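Local coordinates for protein glycosyl transferase (Staphylococcus aureus, PDB 5TZJ) that belongs to glycosyl transferase family 2 and holds uridine-diphosphate-N-acetylglucosamine in a pocket, at residues A[21-26]-A[94-99]; A[88-93]-A[199-204]; A[117-122]-A[194-199]. All coordinates share one frame; numbering follows the deposited sequence.

How the contacts relate
All three contacts are built around one mixed sheet, and their chemistry changes with depth. Contact 2 is buried and lies beside the bound uridine-diphosphate-N-acetylglucosamine; a tyrosine hydroxyl bonds a backbone amide across it, and the same turn offers aspartates and a serine to the ligand. Contacts 1 and 3 are only partly buried. There a glutamine amide joins a helix end to the chain, and a lysine closes a loop between strands. Strand 201-203 connects the set, since it neighbours strand 95-96 of contact 1 and strand 115-122 of contact 3. Asp94, next to Tyr95 in contact 1, hydrogen-bonds Tyr201 of contact 2. Contacts 2 and 3 share Ala199, and contact 3 is nested within the loop that contact 2 closes.

Contact 1 of 3, residues A[21-26]-A[94-99]; sequences NSLAKQ and DYINKE
Gln26 shows how one amide can join the end of a helix to a passing chain. Its NE2 donates to Asn97 O at 2.8 Å, and its other N-H goes back to Ser22 O, also nearly straight, at 3.0 Å. Both acceptors lie in the amide plane, while NE2 sits above the carbonyl plane of each. With OE1 accepting from Leu101 N, the amide is fixed in rotation. The chain reaches this place by bending at chi2 (-59°), which folds it back over the end of helix 16-24. Ile96 packs beside this amide: its CD1 touches both Gln26 NE2 and Leu23 CD2, each 3.6 Å away, and the leucine and isoleucine side chains cross at about a right angle. Ile96 N donates a weak hydrogen bond to Ser22 OG (3.3 Å), whose main partner is Leu19 O, and a water links Ser22 O with Ile96 O. On the exposed side, Lys98 CB lies 3.5 Å from Lys25 O, and Lys98 O receives a CA-H contact from Gln26. Asn97 OD1 accepts from Glu99 N in an Asx turn, with Glu99 at the N-cap of helix 100-111. Helix, short strand and next helix are thus joined within the alpha/beta domain of a family 2 glycosyltransferase.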
loop_
_atom_site.group_PDB
_atom_site.type_symbol
_atom_site.label_atom_id
_atom_site.label_comp_id
_atom_site.label_asym_id
_atom_site.label_seq_id
_atom_site.Cartn_x
_atom_site.Cartn_y
_atom_site.Cartn_z
ATOM N N ASN A 21 -18.445 -14.484 -9.291
ATOM C CA ASN A 21 -18.326 -15.495 -10.347
ATOM C C ASN A 21 -16.901 -16.030 -10.416
ATOM O O ASN A 21 -16.692 -17.234 -10.623
ATOM C CB ASN A 21 -18.714 -14.929 -11.718
ATOM C CG ASN A 21 -20.199 -14.715 -11.883
ATOM O OD1 ASN A 21 -21.019 -15.270 -11.141
ATOM N ND2 ASN A 21 -20.561 -13.908 -12.880
ATOM N N SER A 22 -15.909 -15.146 -10.225
ATOM C CA SER A 22 -14.517 -15.588 -10.316
ATOM C C SER A 22 -14.154 -16.476 -9.132
ATOM O O SER A 22 -13.351 -17.407 -9.279
ATOM C CB SER A 22 -13.576 -14.380 -10.402
ATOM O OG SER A 22 -13.237 -13.901 -9.110
ATOM N N LEU A 23 -14.754 -16.211 -7.958
ATOM C CA LEU A 23 -14.616 -17.107 -6.808
ATOM C C LEU A 23 -15.328 -18.447 -7.041
ATOM O O LEU A 23 -14.797 -19.514 -6.695
ATOM C CB LEU A 23 -15.137 -16.398 -5.553
ATOM C CG LEU A 23 -14.361 -15.090 -5.248
ATOM C CD1 LEU A 23 -14.725 -14.466 -3.902
ATOM C CD2 LEU A 23 -12.890 -15.387 -5.259
ATOM N N ALA A 24 -16.526 -18.425 -7.632
ATOM C CA ALA A 24 -17.217 -19.695 -7.859
ATOM C C ALA A 24 -16.587 -20.508 -8.990
ATOM O O ALA A 24 -16.754 -21.734 -9.020
ATOM C CB ALA A 24 -18.706 -19.443 -8.133
ATOM N N LYS A 25 -15.879 -19.863 -9.920
ATOM C CA LYS A 25 -15.166 -20.545 -10.997
ATOM C C LYS A 25 -13.753 -20.989 -10.614
ATOM O O LYS A 25 -13.036 -21.488 -11.483
ATOM C CB LYS A 25 -15.070 -19.645 -12.242
ATOM C CG LYS A 25 -16.394 -19.228 -12.873
ATOM C CD LYS A 25 -16.765 -20.060 -14.080
ATOM C CE LYS A 25 -18.239 -19.854 -14.471
ATOM N NZ LYS A 25 -18.603 -18.405 -14.386
ATOM N N GLN A 26 -13.319 -20.796 -9.360
ATOM C CA GLN A 26 -12.021 -21.323 -8.942
ATOM C C GLN A 26 -11.948 -22.821 -9.211
ATOM O O GLN A 26 -12.849 -23.586 -8.823
ATOM C CB GLN A 26 -11.763 -21.050 -7.463
ATOM C CG GLN A 26 -11.490 -19.566 -7.132
ATOM C CD GLN A 26 -10.277 -19.022 -7.877
ATOM O OE1 GLN A 26 -9.145 -19.419 -7.610
ATOM N NE2 GLN A 26 -10.513 -18.102 -8.806
ATOM N N ASP A 94 -12.983 -5.884 -8.169
ATOM C CA ASP A 94 -11.919 -6.639 -8.848
ATOM C C ASP A 94 -12.349 -8.102 -9.015
ATOM O O ASP A 94 -13.437 -8.501 -8.604
ATOM C CB ASP A 94 -10.596 -6.519 -8.082
ATOM C CG ASP A 94 -10.129 -5.066 -7.943
ATOM O OD1 ASP A 94 -10.500 -4.242 -8.814
ATOM O OD2 ASP A 94 -9.416 -4.750 -6.956
ATOM N N TYR A 95 -11.497 -8.904 -9.645
ATOM C CA TYR A 95 -11.719 -10.344 -9.702
ATOM C C TYR A 95 -10.365 -11.023 -9.839
ATOM O O TYR A 95 -9.330 -10.360 -9.946
ATOM C CB TYR A 95 -12.688 -10.739 -10.841
ATOM C CG TYR A 95 -12.366 -10.098 -12.174
ATOM C CD1 TYR A 95 -12.814 -8.818 -12.467
ATOM C CD2 TYR A 95 -11.619 -10.774 -13.137
ATOM C CE1 TYR A 95 -12.513 -8.223 -13.671
ATOM C CE2 TYR A 95 -11.331 -10.187 -14.349
ATOM C CZ TYR A 95 -11.775 -8.901 -14.594
ATOM O OH TYR A 95 -11.502 -8.291 -15.799
ATOM N N ILE A 96 -10.372 -12.361 -9.814
ATOM C CA ILE A 96 -9.130 -13.124 -9.758
ATOM C C ILE A 96 -9.174 -14.268 -10.776
ATOM O O ILE A 96 -10.243 -14.735 -11.187
ATOM C CB ILE A 96 -8.837 -13.655 -8.325
ATOM C CG1 ILE A 96 -9.907 -14.643 -7.865
ATOM C CG2 ILE A 96 -8.784 -12.486 -7.290
ATOM C CD1 ILE A 96 -9.524 -15.428 -6.623
ATOM N N ASN A 97 -7.981 -14.698 -11.194
ATOM C CA ASN A 97 -7.844 -15.794 -12.150
ATOM C C ASN A 97 -8.403 -17.089 -11.570
ATOM O O ASN A 97 -8.341 -17.329 -10.365
ATOM C CB ASN A 97 -6.359 -15.978 -12.506
ATOM C CG ASN A 97 -6.132 -16.997 -13.605
ATOM O OD1 ASN A 97 -6.515 -18.171 -13.498
ATOM N ND2 ASN A 97 -5.498 -16.547 -14.680
ATOM N N LYS A 98 -8.919 -17.962 -12.446
ATOM C CA LYS A 98 -9.577 -19.163 -11.940
ATOM C C LYS A 98 -8.590 -20.144 -11.308
ATOM O O LYS A 98 -8.990 -20.946 -10.457
ATOM C CB LYS A 98 -10.374 -19.840 -13.060
ATOM C CG LYS A 98 -9.512 -20.643 -13.991
ATOM C CD LYS A 98 -10.332 -21.356 -15.056
ATOM C CE LYS A 98 -10.285 -20.592 -16.370
ATOM N NZ LYS A 98 -8.882 -20.485 -16.886
ATOM N N GLU A 99 -7.310 -20.078 -11.666
ATOM C CA GLU A 99 -6.292 -20.930 -11.071
ATOM C C GLU A 99 -5.570 -20.271 -9.896
ATOM O O GLU A 99 -4.613 -20.850 -9.365
ATOM C CB GLU A 99 -5.298 -21.351 -12.152
ATOM C CG GLU A 99 -6.015 -21.998 -13.327
ATOM C CD GLU A 99 -5.078 -22.514 -14.392
ATOM O OE1 GLU A 99 -4.386 -23.542 -14.172
ATOM O OE2 GLU A 99 -5.037 -21.872 -15.459
HETATM O O HOH W 1 -12.126 -17.050 -12.121
#

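Contact 2 of 3, residues A[88-93]-A[199-204]; sequences LFVDSD and AYYYAT. With UD1 (uridine-diphosphate-N-acetylglucosamine), chain C.
Val90 and Tyr201 face each other with CA atoms 8.2 Å apart, while farther along Asp93 and Thr204 close to 6.5 Å. The end-to-end directions of residues 89-93 and 201-204 differ by 29°, so the two chains run roughly alongside, and it is a side chain that bridges them. Tyr201 leaves its strand with CG anti to the backbone N (chi1 -169°) and extends its ring to the other segment. At the ring edge, near the ring plane, Asp91 N donates to Tyr201 OH at 3.1 Å in an almost straight bond (172°). The same hydroxyl bonds Asp94 OD2, so two partners grip it. Val90 CG1 lies 3.8 Å from Tyr201 CE2, the valine and the tyrosine lying alongside each other, running in opposite senses. Held in this way, the turn presents its polar groups to uridine-diphosphate-N-acetylglucosamine. Asp91 OD2 receives a hydrogen bond from the ligand's O3' at 2.6 Å, and Asp91 OD1 makes a salt bridge with Arg75. Ser92 N donates to O3B at 2.8 Å, and Ser92 OG is bonded to O2' at 2.8 Å. Asp93, whose OD2 pairs with Arg206, lies near the diphosphate. The Asp91-Ser92-Asp93 sequence is consistent with the DXD motif of GT-A-type glycosyltransferases; Tyr201 is placed as a second-shell residue, and its bond to the Asp91 amide is consistent with holding the backbone from which the ligand-binding groups project.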
loop_
_atom_site.group_PDB
_atom_site.type_symbol
_atom_site.label_atom_id
_atom_site.label_comp_id
_atom_site.label_asym_id
_atom_site.label_seq_id
_atom_site.Cartn_x
_atom_site.Cartn_y
_atom_site.Cartn_z
ATOM N N LEU A 88 -6.684 -13.875 1.602
ATOM C CA LEU A 88 -6.530 -13.092 0.380
ATOM C C LEU A 88 -7.569 -11.989 0.410
ATOM O O LEU A 88 -8.762 -12.276 0.535
ATOM C CB LEU A 88 -6.728 -13.945 -0.867
ATOM C CG LEU A 88 -6.853 -13.190 -2.194
ATOM C CD1 LEU A 88 -5.588 -12.393 -2.550
ATOM C CD2 LEU A 88 -7.202 -14.232 -3.313
ATOM N N PHE A 89 -7.120 -10.746 0.294
ATOM C CA PHE A 89 -8.017 -9.603 0.223
ATOM C C PHE A 89 -8.312 -9.266 -1.236
ATOM O O PHE A 89 -7.396 -9.034 -2.028
ATOM C CB PHE A 89 -7.413 -8.379 0.924
ATOM C CG PHE A 89 -7.144 -8.586 2.383
ATOM C CD1 PHE A 89 -8.174 -8.384 3.347
ATOM C CD2 PHE A 89 -5.915 -9.043 2.806
ATOM C CE1 PHE A 89 -7.920 -8.587 4.700
ATOM C CE2 PHE A 89 -5.651 -9.239 4.163
ATOM C CZ PHE A 89 -6.658 -9.014 5.110
ATOM N N VAL A 90 -9.588 -9.231 -1.591
ATOM C CA VAL A 90 -9.999 -8.815 -2.926
ATOM C C VAL A 90 -11.045 -7.732 -2.786
ATOM O O VAL A 90 -12.050 -7.927 -2.088
ATOM C CB VAL A 90 -10.590 -9.975 -3.739
ATOM C CG1 VAL A 90 -10.825 -9.487 -5.179
ATOM C CG2 VAL A 90 -9.675 -11.154 -3.660
ATOM N N ASP A 91 -10.858 -6.645 -3.510
ATOM C CA ASP A 91 -11.831 -5.567 -3.483
ATOM C C ASP A 91 -13.020 -5.862 -4.378
ATOM O O ASP A 91 -12.937 -6.636 -5.348
ATOM C CB ASP A 91 -11.179 -4.259 -3.884
ATOM C CG ASP A 91 -10.216 -3.785 -2.832
ATOM O OD1 ASP A 91 -10.338 -4.267 -1.663
ATOM O OD2 ASP A 91 -9.375 -2.942 -3.170
ATOM N N SER A 92 -14.158 -5.256 -4.007
ATOM C CA SER A 92 -15.447 -5.676 -4.536
ATOM C C SER A 92 -15.567 -5.462 -6.042
ATOM O O SER A 92 -16.383 -6.129 -6.690
ATOM C CB SER A 92 -16.564 -4.942 -3.791
ATOM O OG SER A 92 -16.469 -3.546 -3.984
ATOM N N ASP A 93 -14.791 -4.543 -6.611
ATOM C CA ASP A 93 -14.819 -4.251 -8.036
ATOM C C ASP A 93 -13.703 -4.957 -8.801
ATOM O O ASP A 93 -13.493 -4.656 -9.984
ATOM C CB ASP A 93 -14.726 -2.739 -8.245
ATOM C CG ASP A 93 -13.510 -2.133 -7.533
ATOM O OD1 ASP A 93 -12.816 -2.886 -6.799
ATOM O OD2 ASP A 93 -13.261 -0.912 -7.674
ATOM N N ALA A 199 -1.443 -13.700 -14.904
ATOM C CA ALA A 199 -2.178 -12.592 -14.306
ATOM C C ALA A 199 -3.165 -13.169 -13.297
ATOM O O ALA A 199 -4.135 -13.825 -13.684
ATOM C CB ALA A 199 -2.884 -11.787 -15.393
ATOM N N TYR A 200 -2.915 -12.964 -12.005
ATOM C CA TYR A 200 -3.806 -13.504 -10.969
ATOM C C TYR A 200 -4.832 -12.498 -10.466
ATOM O O TYR A 200 -6.026 -12.815 -10.398
ATOM C CB TYR A 200 -2.986 -14.046 -9.784
ATOM C CG TYR A 200 -2.166 -15.267 -10.168
ATOM C CD1 TYR A 200 -2.764 -16.525 -10.299
ATOM C CD2 TYR A 200 -0.811 -15.155 -10.441
ATOM C CE1 TYR A 200 -2.015 -17.653 -10.671
ATOM C CE2 TYR A 200 -0.060 -16.262 -10.834
ATOM C CZ TYR A 200 -0.656 -17.508 -10.933
ATOM O OH TYR A 200 0.104 -18.600 -11.291
ATOM N N TYR A 201 -4.397 -11.296 -10.101
ATOM C CA TYR A 201 -5.282 -10.294 -9.527
ATOM C C TYR A 201 -5.624 -9.255 -10.606
ATOM O O TYR A 201 -4.766 -8.463 -11.026
ATOM C CB TYR A 201 -4.632 -9.664 -8.287
ATOM C CG TYR A 201 -5.620 -8.823 -7.512
ATOM C CD1 TYR A 201 -5.927 -7.540 -7.925
ATOM C CD2 TYR A 201 -6.290 -9.333 -6.396
ATOM C CE1 TYR A 201 -6.884 -6.793 -7.268
ATOM C CE2 TYR A 201 -7.214 -8.576 -5.719
ATOM C CZ TYR A 201 -7.515 -7.310 -6.164
ATOM O OH TYR A 201 -8.458 -6.548 -5.503
ATOM N N TYR A 202 -6.884 -9.230 -11.029
ATOM C CA TYR A 202 -7.359 -8.222 -11.975
ATOM C C TYR A 202 -7.955 -7.029 -11.235
ATOM O O TYR A 202 -8.956 -7.160 -10.507
ATOM C CB TYR A 202 -8.385 -8.821 -12.940
ATOM C CG TYR A 202 -7.831 -9.965 -13.726
ATOM C CD1 TYR A 202 -7.940 -11.265 -13.255
ATOM C CD2 TYR A 202 -7.182 -9.753 -14.924
ATOM C CE1 TYR A 202 -7.434 -12.337 -13.968
ATOM C CE2 TYR A 202 -6.671 -10.824 -15.661
ATOM C CZ TYR A 202 -6.796 -12.110 -15.168
ATOM O OH TYR A 202 -6.296 -13.172 -15.872
ATOM N N ALA A 203 -7.362 -5.864 -11.440
ATOM C CA ALA A 203 -7.801 -4.630 -10.808
ATOM C C ALA A 203 -8.466 -3.759 -11.875
ATOM O O ALA A 203 -7.853 -3.444 -12.902
ATOM C CB ALA A 203 -6.621 -3.927 -10.136
ATOM N N THR A 204 -9.732 -3.418 -11.650
ATOM C CA THR A 204 -10.530 -2.666 -12.601
ATOM C C THR A 204 -10.484 -1.167 -12.305
ATOM O O THR A 204 -10.013 -0.721 -11.258
ATOM C CB THR A 204 -11.979 -3.146 -12.567
ATOM O OG1 THR A 204 -12.453 -3.114 -11.204
ATOM C CG2 THR A 204 -12.091 -4.559 -13.128
HETATM C "C1'" UD1 C . -7.220 0.946 -3.884
HETATM C "C2'" UD1 C . -6.623 -0.331 -3.305
HETATM C "C3'" UD1 C . -7.537 -0.768 -2.209
HETATM C "C4'" UD1 C . -7.349 0.199 -1.094
HETATM C "C5'" UD1 C . -7.969 1.529 -1.528
HETATM C "C6'" UD1 C . -7.786 2.572 -0.465
HETATM C "C7'" UD1 C . -5.234 -1.433 -5.082
HETATM C "C8'" UD1 C . -4.133 -0.431 -4.784
HETATM N "N2'" UD1 C . -6.480 -1.372 -4.359
HETATM O "O1'" UD1 C . -8.423 0.586 -4.456
HETATM O "O3'" UD1 C . -7.310 -2.151 -1.815
HETATM O "O4'" UD1 C . -7.958 -0.295 0.083
HETATM O "O5'" UD1 C . -7.345 1.995 -2.798
HETATM O "O6'" UD1 C . -6.475 2.510 0.040
HETATM O "O7'" UD1 C . -5.102 -2.255 -5.916
HETATM N N1 UD1 C . -15.108 -0.010 0.713
HETATM C C2 UD1 C . -15.714 -0.236 2.056
HETATM N N3 UD1 C . -16.268 0.909 2.844
HETATM C C4 UD1 C . -16.190 2.251 2.277
HETATM C C5 UD1 C . -15.556 2.478 0.937
HETATM C C6 UD1 C . -15.013 1.334 0.167
HETATM O O2 UD1 C . -15.763 -1.324 2.490
HETATM O O4 UD1 C . -16.631 3.161 2.900
HETATM C C1B UD1 C . -14.535 -1.132 0.015
HETATM C C2B UD1 C . -14.908 -1.213 -1.566
HETATM O "O2'" UD1 C . -16.243 -1.839 -1.714
HETATM C C3B UD1 C . -13.903 -1.905 -2.101
HETATM C C4B UD1 C . -12.666 -1.595 -1.233
HETATM O O4B UD1 C . -13.212 -0.991 0.073
HETATM O O3B UD1 C . -14.121 -3.391 -1.973
HETATM C C5B UD1 C . -11.763 -0.645 -1.795
HETATM O O5B UD1 C . -12.435 0.563 -2.030
HETATM P PA UD1 C . -12.291 1.197 -3.547
HETATM O O1A UD1 C . -13.292 2.306 -3.742
HETATM O O2A UD1 C . -12.459 0.100 -4.582
HETATM O O3A UD1 C . -10.719 1.754 -3.582
HETATM P PB UD1 C . -9.629 1.657 -4.822
HETATM O O1B UD1 C . -10.233 1.222 -6.139
HETATM O O2B UD1 C . -9.196 3.111 -4.920
#

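Contact 3 of 3, residues A[117-122]-A[194-199]; sequences LIKMKG and VLSDKA
Lys119 makes the largest contribution here, laying its side chain across the loop that follows strand 192-195. The chain is extended but for one bend, at chi3 (-65°), which carries NZ to Ser196 O at 2.7 Å, tilted 22° from the carbonyl plane. On the way, Lys119 CB passes 3.4 Å from Lys198 O, and Lys119 CE presses against Ser196 CB at 3.4 Å, tighter than usual for two carbons. The lysine thus delivers its charge to a backbone carbonyl while its methylenes cover the loop. Farther along, Lys121 CB meets Ala199 CB at 3.8 Å on the more exposed side. Behind this group lies a short parallel pairing of two bridges. Leu195 N donates to Leu117 O at 2.8 Å, and Lys119 N donates to Leu195 O at 3.1 Å, close to the C=O axis although bent at the hydrogen (138°). Leu195 therefore bonds to the residues on either side of Ile118. Leu117 and Val194 place their side chains on one face of the sheet, Ile118 and Leu195 on the other, where Ile118 CG2 and Leu195 CD2 touch at 4.1 Å. In this mixed sheet of the glycosyltransferase domain, strand 115-122 is broken near Lys119 and takes two parallel partners in succession: 192-195 first, then 201-203, after the loop has left and rejoined the edge of the same strand. Past the break, Lys119 bonds through its backbone with Tyr200 and Tyr201, and Lys121 with Tyr201 and Ala203. The loop is also held from outside: Ser196 OG bonds Phe133 O, and Thr136 OG1 bonds both Ser196 N and Asp197 OD1. At its far end Ala199 O accepts from Asn97 ND2.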
loop_
_atom_site.group_PDB
_atom_site.type_symbol
_atom_site.label_atom_id
_atom_site.label_comp_id
_atom_site.label_asym_id
_atom_site.label_seq_id
_atom_site.Cartn_x
_atom_site.Cartn_y
_atom_site.Cartn_z
ATOM N N LEU A 117 3.000 -12.451 -2.792
ATOM C CA LEU A 117 2.570 -11.477 -3.782
ATOM C C LEU A 117 2.112 -12.242 -5.006
ATOM O O LEU A 117 2.756 -13.216 -5.399
ATOM C CB LEU A 117 3.724 -10.525 -4.153
ATOM C CG LEU A 117 4.009 -9.398 -3.150
ATOM C CD1 LEU A 117 4.762 -9.893 -1.929
ATOM C CD2 LEU A 117 4.727 -8.204 -3.792
ATOM N N ILE A 118 1.014 -11.796 -5.623
ATOM C CA ILE A 118 0.510 -12.439 -6.830
ATOM C C ILE A 118 0.359 -11.392 -7.921
ATOM O O ILE A 118 -0.076 -10.264 -7.660
ATOM C CB ILE A 118 -0.811 -13.177 -6.575
ATOM C CG1 ILE A 118 -1.860 -12.215 -5.981
ATOM C CG2 ILE A 118 -0.569 -14.408 -5.701
ATOM C CD1 ILE A 118 -3.226 -12.899 -5.825
ATOM N N LYS A 119 0.781 -11.748 -9.128
ATOM C CA LYS A 119 0.911 -10.762 -10.191
ATOM C C LYS A 119 -0.444 -10.144 -10.510
ATOM O O LYS A 119 -1.453 -10.846 -10.624
ATOM C CB LYS A 119 1.515 -11.408 -11.451
ATOM C CG LYS A 119 1.611 -10.433 -12.606
ATOM C CD LYS A 119 1.993 -11.112 -13.901
ATOM C CE LYS A 119 3.362 -11.696 -13.850
ATOM N NZ LYS A 119 3.668 -12.436 -15.132
ATOM N N MET A 120 -0.465 -8.824 -10.672
ATOM C CA MET A 120 -1.707 -8.132 -10.969
ATOM C C MET A 120 -1.760 -7.699 -12.432
ATOM O O MET A 120 -0.738 -7.587 -13.115
ATOM C CB MET A 120 -1.884 -6.923 -10.050
ATOM C CG MET A 120 -1.439 -7.142 -8.610
ATOM S SD MET A 120 -1.319 -5.562 -7.722
ATOM C CE MET A 120 -3.013 -5.002 -7.951
ATOM N N LYS A 121 -2.983 -7.484 -12.917
ATOM C CA LYS A 121 -3.217 -6.964 -14.254
ATOM C C LYS A 121 -4.232 -5.834 -14.179
ATOM O O LYS A 121 -5.276 -5.978 -13.525
ATOM C CB LYS A 121 -3.719 -8.061 -15.187
ATOM C CG LYS A 121 -4.325 -7.547 -16.486
ATOM C CD LYS A 121 -3.312 -6.768 -17.308
ATOM C CE LYS A 121 -3.884 -6.428 -18.677
ATOM N NZ LYS A 121 -4.463 -7.633 -19.294
ATOM N N GLY A 122 -3.917 -4.711 -14.830
ATOM C CA GLY A 122 -4.886 -3.631 -14.950
ATOM C C GLY A 122 -5.974 -3.974 -15.957
ATOM O O GLY A 122 -5.732 -4.636 -16.970
ATOM N N VAL A 194 6.965 -14.216 -4.427
ATOM C CA VAL A 194 6.313 -13.561 -5.550
ATOM C C VAL A 194 5.951 -14.638 -6.545
ATOM O O VAL A 194 6.832 -15.381 -7.014
ATOM C CB VAL A 194 7.202 -12.497 -6.214
ATOM C CG1 VAL A 194 6.416 -11.788 -7.317
ATOM C CG2 VAL A 194 7.697 -11.479 -5.174
ATOM N N LEU A 195 4.667 -14.726 -6.870
ATOM C CA LEU A 195 4.184 -15.681 -7.857
ATOM C C LEU A 195 3.723 -14.892 -9.081
ATOM O O LEU A 195 2.781 -14.097 -8.992
ATOM C CB LEU A 195 3.079 -16.550 -7.254
ATOM C CG LEU A 195 2.421 -17.650 -8.066
ATOM C CD1 LEU A 195 2.560 -18.976 -7.388
ATOM C CD2 LEU A 195 0.994 -17.312 -8.053
ATOM N N SER A 196 4.435 -15.062 -10.202
ATOM C CA SER A 196 4.169 -14.295 -11.414
ATOM C C SER A 196 3.831 -15.162 -12.626
ATOM O O SER A 196 3.960 -14.694 -13.758
ATOM C CB SER A 196 5.368 -13.411 -11.739
ATOM O OG SER A 196 5.419 -12.293 -10.887
ATOM N N ASP A 197 3.367 -16.401 -12.424
ATOM C CA ASP A 197 3.201 -17.316 -13.555
ATOM C C ASP A 197 2.089 -16.883 -14.514
ATOM O O ASP A 197 2.184 -17.145 -15.725
ATOM C CB ASP A 197 2.962 -18.735 -13.037
ATOM C CG ASP A 197 4.231 -19.357 -12.479
ATOM O OD1 ASP A 197 5.285 -18.692 -12.533
ATOM O OD2 ASP A 197 4.194 -20.504 -12.001
ATOM N N LYS A 198 1.027 -16.242 -14.007
ATOM C CA LYS A 198 0.049 -15.605 -14.886
ATOM C C LYS A 198 -0.506 -14.350 -14.215
ATOM O O LYS A 198 -0.051 -13.931 -13.142
ATOM C CB LYS A 198 -1.055 -16.586 -15.291
ATOM C CG LYS A 198 -1.751 -17.242 -14.136
ATOM C CD LYS A 198 -2.281 -18.627 -14.507
ATOM C CE LYS A 198 -1.151 -19.621 -14.635
ATOM N NZ LYS A 198 -1.625 -21.026 -14.661
ATOM N N ALA A 199 -1.443 -13.700 -14.904
ATOM C CA ALA A 199 -2.178 -12.592 -14.306
ATOM C C ALA A 199 -3.165 -13.169 -13.297
ATOM O O ALA A 199 -4.135 -13.825 -13.684
ATOM C CB ALA A 199 -2.884 -11.787 -15.393
#